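Local structure of soluble epoxide hydrolase (Bacillus megaterium, 4INZ) at residues N152-Y161 and D256-L264. The protein belongs to the alpha/beta hydrolase fold, in which helices flank a central, mostly parallel beta-sheet. The protein carries 1 engineered substitution. Sequence-based numbering, arbitrary orientation.
Sequences NKNQQKASEY and DPTFMPENL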
loop_
_atom_site.group_PDB
_atom_site.type_symbol
_atom_site.label_atom_id
_atom_site.label_comp_id
_atom_site.label_asym_id
_atom_site.label_seq_id
_atom_site.Cartn_x
_atom_site.Cartn_y
_atom_site.Cartn_z
ATOM N N ASN A 152 -21.856 -3.721 2.439
ATOM C CA ASN A 152 -21.830 -2.265 2.436
ATOM C C ASN A 152 -22.033 -1.719 1.030
ATOM O O ASN A 152 -21.136 -1.801 0.196
ATOM C CB ASN A 152 -20.505 -1.777 3.022
ATOM C CG ASN A 152 -20.463 -0.271 3.226
ATOM O OD1 ASN A 152 -21.124 0.488 2.512
ATOM N ND2 ASN A 152 -19.667 0.170 4.201
ATOM N N LYS A 153 -23.217 -1.173 0.766
ATOM C CA LYS A 153 -23.526 -0.651 -0.564
ATOM C C LYS A 153 -22.564 0.449 -1.002
ATOM O O LYS A 153 -22.195 0.529 -2.179
ATOM C CB LYS A 153 -24.974 -0.159 -0.636
ATOM C CG LYS A 153 -25.995 -1.283 -0.596
ATOM C CD LYS A 153 -25.519 -2.456 -1.439
ATOM C CE LYS A 153 -26.658 -3.377 -1.840
ATOM N NZ LYS A 153 -26.151 -4.507 -2.671
ATOM N N ASN A 154 -22.160 1.294 -0.057
ATOM C CA ASN A 154 -21.221 2.365 -0.357
ATOM C C ASN A 154 -19.857 1.811 -0.767
ATOM O O ASN A 154 -19.211 2.343 -1.667
ATOM C CB ASN A 154 -21.083 3.328 0.830
ATOM C CG ASN A 154 -22.313 4.208 1.026
ATOM O OD1 ASN A 154 -23.044 4.509 0.076
ATOM N ND2 ASN A 154 -22.539 4.637 2.262
ATOM N N GLN A 155 -19.422 0.737 -0.117
ATOM C CA GLN A 155 -18.133 0.137 -0.447
ATOM C C GLN A 155 -18.202 -0.577 -1.789
ATOM O O GLN A 155 -17.235 -0.587 -2.557
ATOM C CB GLN A 155 -17.677 -0.847 0.627
ATOM C CG GLN A 155 -16.291 -1.407 0.346
ATOM C CD GLN A 155 -15.238 -0.314 0.252
ATOM O OE1 GLN A 155 -14.623 -0.097 -0.805
ATOM N NE2 GLN A 155 -15.025 0.382 1.357
ATOM N N GLN A 156 -19.346 -1.188 -2.063
ATOM C CA GLN A 156 -19.547 -1.859 -3.340
ATOM C C GLN A 156 -19.410 -0.870 -4.495
ATOM O O GLN A 156 -18.749 -1.156 -5.497
ATOM C CB GLN A 156 -20.912 -2.550 -3.362
ATOM C CG GLN A 156 -20.959 -3.787 -2.480
ATOM C CD GLN A 156 -22.361 -4.334 -2.308
ATOM O OE1 GLN A 156 -23.321 -3.792 -2.852
ATOM N NE2 GLN A 156 -22.486 -5.418 -1.548
ATOM N N LYS A 157 -20.031 0.297 -4.347
ATOM C CA LYS A 157 -19.929 1.347 -5.352
ATOM C C LYS A 157 -18.501 1.872 -5.433
ATOM O O LYS A 157 -17.947 2.032 -6.518
ATOM C CB LYS A 157 -20.884 2.500 -5.030
ATOM C CG LYS A 157 -20.875 3.620 -6.067
ATOM C CD LYS A 157 -21.819 4.756 -5.675
ATOM C CE LYS A 157 -21.929 5.812 -6.776
ATOM N NZ LYS A 157 -22.689 5.331 -7.970
ATOM N N ALA A 158 -17.914 2.138 -4.273
ATOM C CA ALA A 158 -16.558 2.667 -4.199
ATOM C C ALA A 158 -15.553 1.754 -4.893
ATOM O O ALA A 158 -14.570 2.228 -5.460
ATOM C CB ALA A 158 -16.154 2.883 -2.742
ATOM N N SER A 159 -15.805 0.447 -4.848
ATOM C CA SER A 159 -14.848 -0.536 -5.356
ATOM C C SER A 159 -15.129 -0.976 -6.794
ATOM O O SER A 159 -14.432 -1.842 -7.321
ATOM C CB SER A 159 -14.798 -1.769 -4.444
ATOM O OG SER A 159 -14.253 -1.456 -3.168
ATOM N N GLU A 160 -16.142 -0.382 -7.421
ATOM C CA GLU A 160 -16.557 -0.780 -8.765
ATOM C C GLU A 160 -15.424 -0.658 -9.774
ATOM O O GLU A 160 -15.409 -1.356 -10.787
ATOM C CB GLU A 160 -17.754 0.050 -9.236
ATOM C CG GLU A 160 -19.072 -0.307 -8.563
ATOM C CD GLU A 160 -20.218 0.579 -9.021
ATOM O OE1 GLU A 160 -21.369 0.347 -8.585
ATOM O OE2 GLU A 160 -19.967 1.512 -9.817
ATOM N N TYR A 161 -14.476 0.232 -9.498
ATOM C CA TYR A 161 -13.360 0.445 -10.413
ATOM C C TYR A 161 -12.511 -0.818 -10.553
ATOM O O TYR A 161 -11.886 -1.036 -11.590
ATOM C CB TYR A 161 -12.496 1.630 -9.964
ATOM C CG TYR A 161 -11.721 1.370 -8.697
ATOM C CD1 TYR A 161 -12.295 1.593 -7.453
ATOM C CD2 TYR A 161 -10.412 0.892 -8.742
ATOM C CE1 TYR A 161 -11.592 1.348 -6.288
ATOM C CE2 TYR A 161 -9.701 0.644 -7.581
ATOM C CZ TYR A 161 -10.297 0.871 -6.359
ATOM O OH TYR A 161 -9.596 0.629 -5.202
ATOM N N ASP A 256 -11.553 9.441 2.102
ATOM C CA ASP A 256 -11.182 8.486 1.061
ATOM C C ASP A 256 -12.404 7.968 0.302
ATOM O O ASP A 256 -13.280 7.352 0.895
ATOM C CB ASP A 256 -10.462 7.309 1.707
ATOM C CG ASP A 256 -9.837 6.376 0.698
ATOM O OD1 ASP A 256 -10.027 6.562 -0.525
ATOM O OD2 ASP A 256 -9.159 5.436 1.140
ATOM N N PRO A 257 -12.456 8.195 -1.019
ATOM C CA PRO A 257 -13.594 7.709 -1.810
ATOM C C PRO A 257 -13.506 6.223 -2.162
ATOM O O PRO A 257 -14.486 5.657 -2.647
ATOM C CB PRO A 257 -13.500 8.541 -3.089
ATOM C CG PRO A 257 -12.037 8.816 -3.235
ATOM C CD PRO A 257 -11.524 9.004 -1.826
ATOM N N THR A 258 -12.363 5.596 -1.909
ATOM C CA THR A 258 -12.135 4.206 -2.303
ATOM C C THR A 258 -12.366 3.209 -1.169
ATOM O O THR A 258 -12.769 2.073 -1.398
ATOM C CB THR A 258 -10.704 4.026 -2.831
ATOM O OG1 THR A 258 -10.494 4.899 -3.948
ATOM C CG2 THR A 258 -10.476 2.592 -3.264
ATOM N N PHE A 259 -12.083 3.631 0.056
ATOM C CA PHE A 259 -12.304 2.772 1.221
ATOM C C PHE A 259 -13.174 3.488 2.249
ATOM O O PHE A 259 -12.812 4.550 2.755
ATOM C CB PHE A 259 -10.973 2.322 1.840
ATOM C CG PHE A 259 -10.144 1.468 0.925
ATOM C CD1 PHE A 259 -10.361 0.100 0.841
ATOM C CD2 PHE A 259 -9.158 2.033 0.134
ATOM C CE1 PHE A 259 -9.604 -0.685 -0.016
ATOM C CE2 PHE A 259 -8.398 1.250 -0.720
ATOM C CZ PHE A 259 -8.625 -0.112 -0.799
ATOM N N MET A 260 -14.330 2.900 2.535
ATOM C CA MET A 260 -15.319 3.499 3.426
ATOM C C MET A 260 -14.895 3.377 4.879
ATOM O O MET A 260 -14.130 2.486 5.232
ATOM C CB MET A 260 -16.686 2.843 3.211
ATOM C CG MET A 260 -17.248 3.018 1.805
ATOM S SD MET A 260 -17.568 4.747 1.367
ATOM C CE MET A 260 -16.065 5.190 0.491
ATOM N N PRO A 261 -15.388 4.280 5.736
ATOM C CA PRO A 261 -14.990 4.265 7.147
ATOM C C PRO A 261 -15.333 2.955 7.854
ATOM O O PRO A 261 -14.640 2.594 8.807
ATOM C CB PRO A 261 -15.808 5.416 7.753
ATOM C CG PRO A 261 -16.089 6.321 6.613
ATOM C CD PRO A 261 -16.251 5.431 5.417
ATOM N N GLU A 262 -16.380 2.260 7.407
ATOM C CA GLU A 262 -16.826 1.039 8.085
ATOM C C GLU A 262 -15.799 -0.095 8.035
ATOM O O GLU A 262 -15.931 -1.088 8.751
ATOM C CB GLU A 262 -18.172 0.557 7.536
ATOM C CG GLU A 262 -19.352 1.453 7.890
ATOM C CD GLU A 262 -19.441 2.684 7.008
ATOM O OE1 GLU A 262 -18.770 2.715 5.954
ATOM O OE2 GLU A 262 -20.177 3.624 7.371
ATOM N N ASN A 263 -14.777 0.049 7.193
ATOM C CA ASN A 263 -13.697 -0.929 7.160
ATOM C C ASN A 263 -13.037 -1.056 8.525
ATOM O O ASN A 263 -12.411 -2.067 8.829
ATOM C CB ASN A 263 -12.658 -0.553 6.098
ATOM C CG ASN A 263 -13.110 -0.909 4.705
ATOM O OD1 ASN A 263 -12.985 -2.054 4.284
ATOM N ND2 ASN A 263 -13.655 0.065 3.985
ATOM N N LEU A 264 -13.195 -0.024 9.351
ATOM C CA LEU A 264 -12.547 0.006 10.655
ATOM C C LEU A 264 -13.435 -0.522 11.774
ATOM O O LEU A 264 -12.956 -0.767 12.882
ATOM C CB LEU A 264 -12.108 1.429 10.988
ATOM C CG LEU A 264 -11.104 1.979 9.975
ATOM C CD1 LEU A 264 -10.601 3.326 10.441
ATOM C CD2 LEU A 264 -9.958 0.996 9.820
HETATM O O HOH W 1 -20.034 3.891 3.867
HETATM O O HOH W 2 -11.936 -0.052 -3.099
#
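Met260 lies against helix 153-158, packing the loop that follows strand 248-253 of the alpha/beta hydrolase sheet onto a short helix that follows helix 142-151, in the helical region between strands 131-137 and 248-253. Its flexible thioether, bent at chi2 (-63°) and again at chi3 (96°), follows the helix surface: SD sits 3.8 Å from Asn154 CB, and CE lies 4.0 Å from Ala158 CB, a small methyl where the CA atoms of Ala158 and Thr258 come within 5.1 Å.

Polar contacts gather at the start of the helix. Asn152 is the N-cap; with CG anti to the backbone N (chi1 -172°), its short side chain brings OD1 back to accept from Gln155 N at 3.1 Å and, weakly, from Asn154 N. Asparagine suits this place doubly, because its amide also donates: ND2 reaches Glu262 OE1 at 3.2 Å from above the carboxylate plane, and also bonds Glu148 of helix 142-151. The same OE1 accepts a hydrogen bond from a water that in turn accepts from Asn154 ND2, making a second, indirect link.

Within the loop, an Asx turn by Asp256 holds Thr258 N, and Asp256 OD2 is hydrogen-bonded to His284 ND1. A second water, also hydrogen-bonded to Tyr161 OH, donates to Ser159 OG and, over 2.8 Å from its oxygen, to Thr258 O.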